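Local coordinates for protein peroxinectin A (Dictyostelium discoideum, PDB 6ERC) that uses hydrogen peroxide and a bound heme to oxidise phenolic donors, iodide and thiocyanate, acting as a secreted peroxidase, at residues I33-N38 and Y140-S145; K87-S92 and R118-E123; M114-T119 and N383-R388. One frame throughout, in Å; residues are numbered along the deposited sequence.

Contact 1. Residues I33-N38 and Y140-S145; sequences IKFNKN and YEQINS
Gln142, whose side-chain amide meets Phe35, gives its backbone N to Glu141 OE1 at 2.7 Å. The oxygen is approached on its anti side, and the N-H...O angle is 141°. Asn294 ND2 donates to this same Glu141 OE1 and also to Gln142 OE1, while Arg28 NE forms a salt bridge with Glu141 OE2. The Gln142 amide is therefore held by its oxygen end. Its nitrogen end is turned to the aromatic ring. Gln142 NE2 sits over one face of Phe35, off centre, and is 3.8 Å from Phe35 CE1. The amide and ring planes stand 67° apart, which rules out a flat stack.

The edge of the same ring faces the strand backbone. Tyr140 O lies in the ring plane, 3.6 Å from Phe35 CZ. Tyr140 CB adds an apolar contact, 3.9 Å from Phe35 CZ. Phe35 CG sits between its backbone N and carbonyl carbon (chi1 48°), and this sends the ring toward the strand.

Lys37 runs across one face of the Tyr140 ring, nearly at a right angle to that side chain. Lys37 CD is 3.6 Å from Tyr140 CD2. Lys37 CE lies 3.8 Å from the ring centroid, a CH-pi contact. The chain bends at its last two torsions and lifts the ammonium off the ring, still above the face. Lys37 NZ is then 5.3 Å from the Tyr140 centroid, so any cation-pi attraction is weak at most.

This contact joins the loop after strand 24-25 to strand 139-144. Aromatic surfaces, lysine methylenes and the Gln142 amide nitrogen do the touching. Gln142 OE1 and Tyr140 OH bond to Asn294 and Asp136. The two segments are thus held together by packing and dispersion, with these polar bonds made to other residues.

Contact 2. Residues K87-S92 and R118-E123; sequences KPEPNS and RTRATE. With BMA (beta-D-mannopyranose), chain H.
Arg118 lies alongside Asn91, both side chains pointing the same way. Arg118 CB is 3.7 Å from Asn91 ND2. Next, Arg118 CG passes 3.4 Å from Asn91 O. The CD methylene then touches the amide, with Arg118 CD 3.6 Å from Asn91 ND2. A bend at chi3 (68°) turns the tip out of the chain's line. There NE forms a salt bridge with Asp389, NH1 donates to Asn36 O and NH2 to Phe35 O. The Asn91 amide and guanidinium planes are nearly parallel, 13° apart, and Asn91 ND2 donates to Lys37 O.

The backbones are tied by three hydrogen bonds. Arg118 N to Asn91 O is short and nearly straight, at 2.7 Å. Glu89 N reaches Arg118 O, and Arg120 N reaches Lys87 O. The last two bracket Pro88 and Thr119, an antiparallel non-hydrogen-bonded pair. Pro90, the centre of an inverse gamma turn, makes the corner between strands 88-89 and 91-96.

Glu89 CG packs 3.8 Å from Arg120 CB. Arg120 extends past it to the glycan, where Arg120 NH2 donates to mannose O3 at an unusually short 2.5 Å. That sugar is O-linked, with Thr122 OG1 bonded to its C1.

Strand 113-124 runs between strands 91-96 and 139-144 in the antiparallel sheet, and Arg118 fastens it to helix 379-390 and the 33-38 loop.

Contact 3. Residues M114-T119 and N383-R388; sequences MNYFRT and NLQRNR. With HEM (protoporphyrin IX containing Fe), chain F.
Two hydrogen bonds run from Arg386 NH1 to segment 114-119. Arg386 NH1 to Thr119 OG1 is the short one, at 2.6 Å. The other is longer, with Arg386 NH1 3.3 Å from Phe117 O and bent to 138°. The NE and NH2 edge of the guanidinium serves the heme. Arg386 NH2 donates to propionate O2A at 2.8 Å, almost straight and in the guanidinium plane. Arg386 NE reaches O1A of the same propionate at 3.3 Å. The arginine chain bends twice on the way, first at chi2 (71°), and so brings the group between strand and cofactor.

Tyr116 packs against the guanidinium without stacking on it. Its hydroxyl sits over one face of the group, with Tyr116 OH 3.2 Å from Arg386 CZ. The angles there are wrong for a hydrogen bond to Arg386. Tyr116 OH bonds instead to Asp389 OD2, which also accepts from Thr119 N. The ring and guanidinium planes are 40° apart.

Apolar contact comes from Gln385. Gln385 CB lies 3.8 Å from the Tyr116 ring centroid, a CH-pi contact over the face. The Gln385 amide stands perpendicular to that ring and bonds through OE1 to Ser48.

All three guanidinium nitrogens are used, which fixes the rotation of the group. Arg386 of helix 379-390 is anchored on strand 113-124 and so is set to bind one heme propionate, whose charge it probably helps to balance, in the heme pocket of this animal-type peroxidase.

The three contacts form one compact region on the same side of the chain's centre. Centres of contacts 1 and 2 are 8 Å apart, those of 2 and 3 are 10 Å, and those of 1 and 3 are 12 Å. The segments come in the order 33-38, 87-92, 114-123, 140-145 and 383-388. Contacts 2 and 3 share Arg118 and Thr119 on strand 113-124. That strand lies beside both 91-96 and 139-144 in one antiparallel sheet, so all three contacts reach this sheet. Arg118 also ties contact 1 to the others. One strand, 113-124, thus carries the O-linked mannose at Thr122 and meets the heme-binding helix 379-390 a few residues earlier.

Contact 1. Residues I33-N38 and Y140-S145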
loop_
_atom_site.group_PDB
_atom_site.type_symbol
_atom_site.label_atom_id
_atom_site.label_comp_id
_atom_site.label_asym_id
_atom_site.label_seq_id
_atom_site.Cartn_x
_atom_site.Cartn_y
_atom_site.Cartn_z
ATOM N N ILE A 33 -3.846 18.556 -13.698
ATOM C CA ILE A 33 -4.203 19.969 -13.648
ATOM C C ILE A 33 -3.152 20.690 -12.819
ATOM O O ILE A 33 -2.510 20.097 -11.947
ATOM C CB ILE A 33 -5.623 20.187 -13.079
ATOM C CG1 ILE A 33 -5.763 19.574 -11.684
ATOM C CG2 ILE A 33 -6.663 19.605 -14.019
ATOM C CD1 ILE A 33 -7.033 20.000 -10.963
ATOM N N LYS A 34 -2.968 21.980 -13.093
ATOM C CA LYS A 34 -1.945 22.759 -12.405
ATOM C C LYS A 34 -2.088 22.619 -10.896
ATOM O O LYS A 34 -3.160 22.860 -10.333
ATOM C CB LYS A 34 -2.042 24.231 -12.814
ATOM C CG LYS A 34 -1.857 24.474 -14.303
ATOM C CD LYS A 34 -1.471 25.919 -14.603
ATOM C CE LYS A 34 -2.533 26.905 -14.148
ATOM N NZ LYS A 34 -2.174 28.307 -14.519
ATOM N N PHE A 35 -0.999 22.219 -10.240
ATOM C CA PHE A 35 -0.990 22.033 -8.796
ATOM C C PHE A 35 -0.075 23.013 -8.074
ATOM O O PHE A 35 -0.015 22.985 -6.841
ATOM C CB PHE A 35 -0.595 20.588 -8.440
ATOM C CG PHE A 35 0.622 20.083 -9.168
ATOM C CD1 PHE A 35 1.894 20.363 -8.702
ATOM C CD2 PHE A 35 0.490 19.309 -10.309
ATOM C CE1 PHE A 35 3.010 19.896 -9.366
ATOM C CE2 PHE A 35 1.604 18.838 -10.978
ATOM C CZ PHE A 35 2.864 19.131 -10.505
ATOM N N ASN A 36 0.631 23.877 -8.802
ATOM C CA ASN A 36 1.401 24.971 -8.210
ATOM C C ASN A 36 2.340 24.450 -7.116
ATOM O O ASN A 36 2.184 24.726 -5.927
ATOM C CB ASN A 36 0.448 26.039 -7.664
ATOM C CG ASN A 36 1.135 27.363 -7.421
ATOM O OD1 ASN A 36 1.349 28.139 -8.347
ATOM N ND2 ASN A 36 1.478 27.630 -6.171
ATOM N N LYS A 37 3.339 23.689 -7.572
ATOM C CA LYS A 37 4.225 22.958 -6.670
ATOM C C LYS A 37 4.750 23.845 -5.544
ATOM O O LYS A 37 4.595 23.527 -4.360
ATOM C CB LYS A 37 5.394 22.363 -7.461
ATOM C CG LYS A 37 6.318 21.481 -6.628
ATOM C CD LYS A 37 7.670 21.277 -7.300
ATOM C CE LYS A 37 8.563 22.512 -7.196
ATOM N NZ LYS A 37 8.908 22.848 -5.783
ATOM N N ASN A 38 5.394 24.958 -5.899
ATOM C CA ASN A 38 6.076 25.776 -4.903
ATOM C C ASN A 38 5.116 26.454 -3.932
ATOM O O ASN A 38 5.552 26.889 -2.859
ATOM C CB ASN A 38 6.938 26.828 -5.600
ATOM C CG ASN A 38 8.078 26.214 -6.383
ATOM O OD1 ASN A 38 8.655 25.206 -5.971
ATOM N ND2 ASN A 38 8.404 26.814 -7.523
ATOM N N TYR A 140 6.463 19.864 -13.622
ATOM C CA TYR A 140 6.919 19.038 -12.508
ATOM C C TYR A 140 6.198 17.706 -12.477
ATOM O O TYR A 140 5.055 17.579 -12.929
ATOM C CB TYR A 140 6.713 19.720 -11.147
ATOM C CG TYR A 140 7.441 21.027 -11.036
ATOM C CD1 TYR A 140 6.772 22.213 -11.243
ATOM C CD2 TYR A 140 8.804 21.079 -10.750
ATOM C CE1 TYR A 140 7.416 23.423 -11.158
ATOM C CE2 TYR A 140 9.460 22.289 -10.667
ATOM C CZ TYR A 140 8.767 23.458 -10.869
ATOM O OH TYR A 140 9.431 24.661 -10.779
ATOM N N GLU A 141 6.887 16.729 -11.907
ATOM C CA GLU A 141 6.325 15.406 -11.694
ATOM C C GLU A 141 6.737 14.886 -10.329
ATOM O O GLU A 141 7.848 15.159 -9.860
ATOM C CB GLU A 141 6.785 14.439 -12.801
ATOM C CG GLU A 141 6.137 13.060 -12.757
ATOM C CD GLU A 141 4.619 13.122 -12.618
ATOM O OE1 GLU A 141 4.125 13.125 -11.469
ATOM O OE2 GLU A 141 3.919 13.169 -13.652
ATOM N N GLN A 142 5.815 14.178 -9.678
ATOM C CA GLN A 142 6.112 13.639 -8.361
ATOM C C GLN A 142 7.082 12.465 -8.457
ATOM O O GLN A 142 7.156 11.759 -9.472
ATOM C CB GLN A 142 4.829 13.205 -7.641
ATOM C CG GLN A 142 4.061 14.342 -6.964
ATOM C CD GLN A 142 3.327 15.233 -7.950
ATOM O OE1 GLN A 142 2.752 14.756 -8.928
ATOM N NE2 GLN A 142 3.343 16.534 -7.695
ATOM N N ILE A 143 7.844 12.270 -7.380
ATOM C CA ILE A 143 8.949 11.306 -7.341
ATOM C C ILE A 143 8.530 10.094 -6.523
ATOM O O ILE A 143 8.061 10.229 -5.385
ATOM C CB ILE A 143 10.241 11.941 -6.771
ATOM C CG1 ILE A 143 10.902 12.883 -7.811
ATOM C CG2 ILE A 143 11.218 10.835 -6.321
ATOM C CD1 ILE A 143 11.938 12.211 -8.723
ATOM N N ASN A 144 8.699 8.913 -7.109
ATOM C CA ASN A 144 8.488 7.656 -6.399
ATOM C C ASN A 144 9.759 7.304 -5.634
ATOM O O ASN A 144 10.775 6.930 -6.233
ATOM C CB ASN A 144 8.115 6.525 -7.363
ATOM C CG ASN A 144 7.705 5.256 -6.640
ATOM O OD1 ASN A 144 7.665 5.217 -5.410
ATOM N ND2 ASN A 144 7.387 4.223 -7.393
ATOM N N SER A 145 9.707 7.420 -4.312
ATOM C CA SER A 145 10.850 7.086 -3.463
ATOM C C SER A 145 10.922 5.597 -3.142
ATOM O O SER A 145 11.228 5.208 -2.012
ATOM C CB SER A 145 10.797 7.922 -2.185
ATOM O OG SER A 145 11.014 9.294 -2.467
#

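Contact 2. Residues K87-S92 and R118-E123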
loop_
_atom_site.group_PDB
_atom_site.type_symbol
_atom_site.label_atom_id
_atom_site.label_comp_id
_atom_site.label_asym_id
_atom_site.label_seq_id
_atom_site.Cartn_x
_atom_site.Cartn_y
_atom_site.Cartn_z
ATOM N N LYS A 87 7.212 10.113 -0.880
ATOM C CA LYS A 87 7.965 10.691 0.229
ATOM C C LYS A 87 7.863 12.212 0.188
ATOM O O LYS A 87 8.221 12.814 -0.832
ATOM C CB LYS A 87 9.424 10.251 0.163
ATOM C CG LYS A 87 10.220 10.542 1.432
ATOM C CD LYS A 87 11.626 9.950 1.362
ATOM C CE LYS A 87 12.461 10.315 2.582
ATOM N NZ LYS A 87 11.904 9.735 3.837
ATOM N N PRO A 88 7.392 12.871 1.245
ATOM C CA PRO A 88 7.276 14.334 1.210
ATOM C C PRO A 88 8.605 15.052 1.388
ATOM O O PRO A 88 9.549 14.538 1.990
ATOM C CB PRO A 88 6.340 14.645 2.388
ATOM C CG PRO A 88 5.726 13.350 2.775
ATOM C CD PRO A 88 6.726 12.309 2.432
ATOM N N GLU A 89 8.658 16.262 0.844
ATOM C CA GLU A 89 9.691 17.238 1.165
ATOM C C GLU A 89 9.206 18.153 2.275
ATOM O O GLU A 89 8.020 18.178 2.604
ATOM C CB GLU A 89 10.034 18.063 -0.071
ATOM C CG GLU A 89 10.975 17.412 -1.049
ATOM C CD GLU A 89 11.203 18.281 -2.269
ATOM O OE1 GLU A 89 10.207 18.664 -2.921
ATOM O OE2 GLU A 89 12.376 18.599 -2.564
ATOM N N PRO A 90 10.097 18.947 2.874
ATOM C CA PRO A 90 9.633 19.974 3.820
ATOM C C PRO A 90 8.947 21.131 3.104
ATOM O O PRO A 90 9.344 22.291 3.246
ATOM C CB PRO A 90 10.923 20.420 4.530
ATOM C CG PRO A 90 11.961 19.401 4.167
ATOM C CD PRO A 90 11.566 18.864 2.835
ATOM N N ASN A 91 7.914 20.812 2.327
ATOM C CA ASN A 91 7.156 21.777 1.532
ATOM C C ASN A 91 5.742 21.779 2.098
ATOM O O ASN A 91 4.884 21.008 1.661
ATOM C CB ASN A 91 7.176 21.400 0.055
ATOM C CG ASN A 91 6.558 22.461 -0.825
ATOM O OD1 ASN A 91 6.545 23.638 -0.474
ATOM N ND2 ASN A 91 6.040 22.050 -1.975
ATOM N N SER A 92 5.502 22.651 3.069
ATOM C CA SER A 92 4.308 22.565 3.900
ATOM C C SER A 92 3.101 23.173 3.190
ATOM O O SER A 92 3.120 24.349 2.811
ATOM C CB SER A 92 4.553 23.267 5.232
ATOM O OG SER A 92 3.400 23.217 6.051
ATOM N N ARG A 118 4.043 18.471 1.140
ATOM C CA ARG A 118 3.796 18.066 -0.234
ATOM C C ARG A 118 4.840 17.056 -0.694
ATOM O O ARG A 118 5.983 17.046 -0.228
ATOM C CB ARG A 118 3.789 19.286 -1.155
ATOM C CG ARG A 118 2.690 20.291 -0.823
ATOM C CD ARG A 118 2.544 21.357 -1.899
ATOM N NE ARG A 118 2.030 20.810 -3.152
ATOM C CZ ARG A 118 1.680 21.544 -4.205
ATOM N NH1 ARG A 118 1.781 22.864 -4.165
ATOM N NH2 ARG A 118 1.225 20.955 -5.301
ATOM N N THR A 119 4.426 16.195 -1.618
ATOM C CA THR A 119 5.287 15.126 -2.099
ATOM C C THR A 119 6.490 15.679 -2.848
ATOM O O THR A 119 6.391 16.676 -3.566
ATOM C CB THR A 119 4.497 14.188 -3.007
ATOM O OG1 THR A 119 3.323 13.749 -2.315
ATOM C CG2 THR A 119 5.340 12.977 -3.396
ATOM N N ARG A 120 7.631 15.016 -2.675
ATOM C CA ARG A 120 8.822 15.379 -3.424
ATOM C C ARG A 120 8.524 15.380 -4.910
ATOM O O ARG A 120 7.908 14.455 -5.451
ATOM C CB ARG A 120 9.961 14.405 -3.119
ATOM C CG ARG A 120 11.273 14.681 -3.857
ATOM C CD ARG A 120 12.263 13.561 -3.615
ATOM N NE ARG A 120 13.380 13.575 -4.555
ATOM C CZ ARG A 120 14.370 12.686 -4.548
ATOM N NH1 ARG A 120 14.391 11.710 -3.646
ATOM N NH2 ARG A 120 15.346 12.771 -5.443
ATOM N N ALA A 121 8.978 16.440 -5.563
ATOM C CA ALA A 121 8.779 16.610 -6.991
ATOM C C ALA A 121 10.079 17.085 -7.622
ATOM O O ALA A 121 10.992 17.567 -6.944
ATOM C CB ALA A 121 7.637 17.599 -7.304
ATOM N N THR A 122 10.146 16.928 -8.937
ATOM C CA THR A 122 11.311 17.303 -9.716
ATOM C C THR A 122 10.839 17.877 -11.044
ATOM O O THR A 122 9.771 17.523 -11.553
ATOM C CB THR A 122 12.245 16.094 -9.952
ATOM O OG1 THR A 122 13.546 16.565 -10.313
ATOM C CG2 THR A 122 11.699 15.178 -11.079
ATOM N N GLU A 123 11.654 18.769 -11.593
ATOM C CA GLU A 123 11.347 19.370 -12.881
ATOM C C GLU A 123 11.435 18.316 -13.981
ATOM O O GLU A 123 12.311 17.456 -13.974
ATOM C CB GLU A 123 12.304 20.546 -13.165
ATOM C CG GLU A 123 11.933 21.353 -14.387
ATOM C CD GLU A 123 12.778 22.610 -14.512
ATOM O OE1 GLU A 123 13.300 23.086 -13.476
ATOM O OE2 GLU A 123 12.924 23.122 -15.639
HETATM C C1 BMA H . 14.669 16.923 -9.272
HETATM C C2 BMA H . 15.298 16.820 -7.843
HETATM C C3 BMA H . 16.112 15.507 -7.737
HETATM C C4 BMA H . 16.867 15.204 -9.063
HETATM C C5 BMA H . 16.953 16.496 -9.892
HETATM C C6 BMA H . 17.793 16.369 -11.153
HETATM O O2 BMA H . 14.294 16.762 -6.839
HETATM O O3 BMA H . 15.285 14.420 -7.374
HETATM O O4 BMA H . 18.182 14.749 -8.787
HETATM O O5 BMA H . 15.625 16.846 -10.306
HETATM O O6 BMA H . 18.662 17.512 -11.277
#

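Contact 3. Residues M114-T119 and N383-R388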
loop_
_atom_site.group_PDB
_atom_site.type_symbol
_atom_site.label_atom_id
_atom_site.label_comp_id
_atom_site.label_asym_id
_atom_site.label_seq_id
_atom_site.Cartn_x
_atom_site.Cartn_y
_atom_site.Cartn_z
ATOM N N MET A 114 -3.789 20.657 10.475
ATOM C CA MET A 114 -3.118 19.374 10.608
ATOM C C MET A 114 -1.909 19.357 9.684
ATOM O O MET A 114 -1.981 19.831 8.546
ATOM C CB MET A 114 -4.056 18.216 10.268
ATOM C CG MET A 114 -5.190 18.039 11.257
ATOM S SD MET A 114 -6.308 16.707 10.795
ATOM C CE MET A 114 -7.141 17.441 9.391
ATOM N N ASN A 115 -0.799 18.821 10.180
ATOM C CA ASN A 115 0.434 18.803 9.406
ATOM C C ASN A 115 0.220 18.122 8.060
ATOM O O ASN A 115 -0.411 17.065 7.977
ATOM C CB ASN A 115 1.534 18.079 10.186
ATOM C CG ASN A 115 1.916 18.801 11.459
ATOM O OD1 ASN A 115 1.161 18.810 12.433
ATOM N ND2 ASN A 115 3.097 19.408 11.460
ATOM N N TYR A 116 0.745 18.738 7.002
ATOM C CA TYR A 116 0.842 18.079 5.706
ATOM C C TYR A 116 2.007 18.675 4.937
ATOM O O TYR A 116 2.156 19.900 4.877
ATOM C CB TYR A 116 -0.445 18.219 4.891
ATOM C CG TYR A 116 -0.347 17.598 3.514
ATOM C CD1 TYR A 116 0.179 18.310 2.444
ATOM C CD2 TYR A 116 -0.775 16.297 3.285
ATOM C CE1 TYR A 116 0.273 17.747 1.190
ATOM C CE2 TYR A 116 -0.687 15.726 2.031
ATOM C CZ TYR A 116 -0.162 16.455 0.990
ATOM O OH TYR A 116 -0.071 15.892 -0.261
ATOM N N PHE A 117 2.816 17.805 4.341
ATOM C CA PHE A 117 3.964 18.207 3.544
ATOM C C PHE A 117 3.814 17.634 2.146
ATOM O O PHE A 117 3.492 16.453 1.986
ATOM C CB PHE A 117 5.262 17.737 4.189
ATOM C CG PHE A 117 5.586 18.445 5.468
ATOM C CD1 PHE A 117 5.047 18.015 6.668
ATOM C CD2 PHE A 117 6.419 19.549 5.469
ATOM C CE1 PHE A 117 5.341 18.673 7.849
ATOM C CE2 PHE A 117 6.718 20.209 6.644
ATOM C CZ PHE A 117 6.178 19.772 7.837
ATOM N N ARG A 118 4.043 18.471 1.140
ATOM C CA ARG A 118 3.796 18.066 -0.234
ATOM C C ARG A 118 4.840 17.056 -0.694
ATOM O O ARG A 118 5.983 17.046 -0.228
ATOM C CB ARG A 118 3.789 19.286 -1.155
ATOM C CG ARG A 118 2.690 20.291 -0.823
ATOM C CD ARG A 118 2.544 21.357 -1.899
ATOM N NE ARG A 118 2.030 20.810 -3.152
ATOM C CZ ARG A 118 1.680 21.544 -4.205
ATOM N NH1 ARG A 118 1.781 22.864 -4.165
ATOM N NH2 ARG A 118 1.225 20.955 -5.301
ATOM N N THR A 119 4.426 16.195 -1.618
ATOM C CA THR A 119 5.287 15.126 -2.099
ATOM C C THR A 119 6.490 15.679 -2.848
ATOM O O THR A 119 6.391 16.676 -3.566
ATOM C CB THR A 119 4.497 14.188 -3.007
ATOM O OG1 THR A 119 3.323 13.749 -2.315
ATOM C CG2 THR A 119 5.340 12.977 -3.396
ATOM N N ASN A 383 -5.515 11.976 2.027
ATOM C CA ASN A 383 -5.680 11.487 0.662
ATOM C C ASN A 383 -6.165 12.598 -0.260
ATOM O O ASN A 383 -5.613 12.797 -1.348
ATOM C CB ASN A 383 -6.647 10.305 0.644
ATOM C CG ASN A 383 -6.123 9.114 1.427
ATOM O OD1 ASN A 383 -4.919 8.866 1.470
ATOM N ND2 ASN A 383 -7.027 8.374 2.054
ATOM N N LEU A 384 -7.197 13.335 0.159
ATOM C CA LEU A 384 -7.686 14.454 -0.643
ATOM C C LEU A 384 -6.575 15.458 -0.913
ATOM O O LEU A 384 -6.394 15.912 -2.048
ATOM C CB LEU A 384 -8.861 15.130 0.062
ATOM C CG LEU A 384 -10.264 14.599 -0.249
ATOM C CD1 LEU A 384 -10.638 14.843 -1.706
ATOM C CD2 LEU A 384 -10.383 13.126 0.091
ATOM N N GLN A 385 -5.814 15.815 0.122
ATOM C CA GLN A 385 -4.670 16.700 -0.074
ATOM C C GLN A 385 -3.713 16.136 -1.114
ATOM O O GLN A 385 -3.289 16.846 -2.034
ATOM C CB GLN A 385 -3.943 16.912 1.251
ATOM C CG GLN A 385 -4.721 17.725 2.248
ATOM C CD GLN A 385 -4.694 19.208 1.941
ATOM O OE1 GLN A 385 -5.727 19.811 1.657
ATOM N NE2 GLN A 385 -3.509 19.803 2.001
ATOM N N ARG A 386 -3.357 14.853 -0.979
ATOM C CA ARG A 386 -2.372 14.252 -1.871
ATOM C C ARG A 386 -2.851 14.280 -3.317
ATOM O O ARG A 386 -2.069 14.566 -4.231
ATOM C CB ARG A 386 -2.074 12.817 -1.425
ATOM C CG ARG A 386 -0.819 12.203 -2.040
ATOM C CD ARG A 386 0.454 12.829 -1.492
ATOM N NE ARG A 386 0.533 12.754 -0.036
ATOM C CZ ARG A 386 1.494 13.318 0.690
ATOM N NH1 ARG A 386 2.466 14.003 0.101
ATOM N NH2 ARG A 386 1.484 13.202 2.011
ATOM N N ASN A 387 -4.132 13.982 -3.546
ATOM C CA ASN A 387 -4.678 14.077 -4.895
ATOM C C ASN A 387 -4.603 15.507 -5.414
ATOM O O ASN A 387 -4.230 15.740 -6.570
ATOM C CB ASN A 387 -6.122 13.575 -4.916
ATOM C CG ASN A 387 -6.224 12.075 -4.724
ATOM O OD1 ASN A 387 -6.191 11.312 -5.688
ATOM N ND2 ASN A 387 -6.359 11.647 -3.476
ATOM N N ARG A 388 -4.956 16.480 -4.570
ATOM C CA ARG A 388 -4.872 17.880 -4.969
ATOM C C ARG A 388 -3.427 18.352 -5.032
ATOM O O ARG A 388 -3.101 19.250 -5.819
ATOM C CB ARG A 388 -5.683 18.738 -3.999
ATOM C CG ARG A 388 -7.169 18.422 -4.021
ATOM C CD ARG A 388 -7.907 19.062 -2.865
ATOM N NE ARG A 388 -9.335 18.766 -2.912
ATOM C CZ ARG A 388 -10.241 19.304 -2.101
ATOM N NH1 ARG A 388 -9.869 20.177 -1.173
ATOM N NH2 ARG A 388 -11.520 18.974 -2.222
HETATM C CHA HEM F . -0.715 5.640 1.781
HETATM C CHB HEM F . -1.894 4.475 6.323
HETATM C CHC HEM F . -4.093 0.452 4.699
HETATM C CHD HEM F . -3.114 1.759 0.139
HETATM C C1A HEM F . -0.899 5.701 3.140
HETATM C C2A HEM F . -0.547 6.811 3.990
HETATM C C3A HEM F . -0.872 6.499 5.248
HETATM C C4A HEM F . -1.439 5.170 5.232
HETATM C CMA HEM F . -0.679 7.375 6.506
HETATM C CAA HEM F . 0.080 8.122 3.488
HETATM C CBA HEM F . -0.966 9.211 3.680
HETATM C CGA HEM F . -0.694 10.355 2.739
HETATM O O1A HEM F . -0.762 10.152 1.499
HETATM O O2A HEM F . -0.418 11.479 3.229
HETATM C C1B HEM F . -2.569 3.280 6.269
HETATM C C2B HEM F . -3.047 2.550 7.417
HETATM C C3B HEM F . -3.651 1.433 6.977
HETATM C C4B HEM F . -3.577 1.428 5.530
HETATM C CMB HEM F . -2.839 3.046 8.862
HETATM C CAB HEM F . -4.342 0.305 7.778
HETATM C CBB HEM F . -4.493 0.336 9.106
HETATM C C1C HEM F . -4.034 0.450 3.322
HETATM C C2C HEM F . -4.586 -0.559 2.435
HETATM C C3C HEM F . -4.309 -0.192 1.165
HETATM C C4C HEM F . -3.578 1.055 1.229
HETATM C CMC HEM F . -5.346 -1.789 2.976
HETATM C CAC HEM F . -4.626 -0.838 -0.209
HETATM C CBC HEM F . -5.276 -1.987 -0.404
HETATM C C1D HEM F . -2.344 2.895 0.191
HETATM C C2D HEM F . -1.724 3.549 -0.938
HETATM C C3D HEM F . -1.074 4.623 -0.478
HETATM C C4D HEM F . -1.242 4.677 0.953
HETATM C CMD HEM F . -1.842 3.080 -2.403
HETATM C CAD HEM F . -0.239 5.635 -1.280
HETATM C CBD HEM F . 1.109 4.959 -1.507
HETATM C CGD HEM F . 2.233 5.966 -1.506
HETATM O O1D HEM F . 2.728 6.305 -0.400
HETATM O O2D HEM F . 2.648 6.432 -2.597
HETATM N NA HEM F . -1.441 4.713 3.932
HETATM N NB HEM F . -2.908 2.571 5.134
HETATM N NC HEM F . -3.425 1.416 2.549
HETATM N ND HEM F . -2.028 3.610 1.328
HETATM FE FE HEM F . -2.414 3.067 3.209
#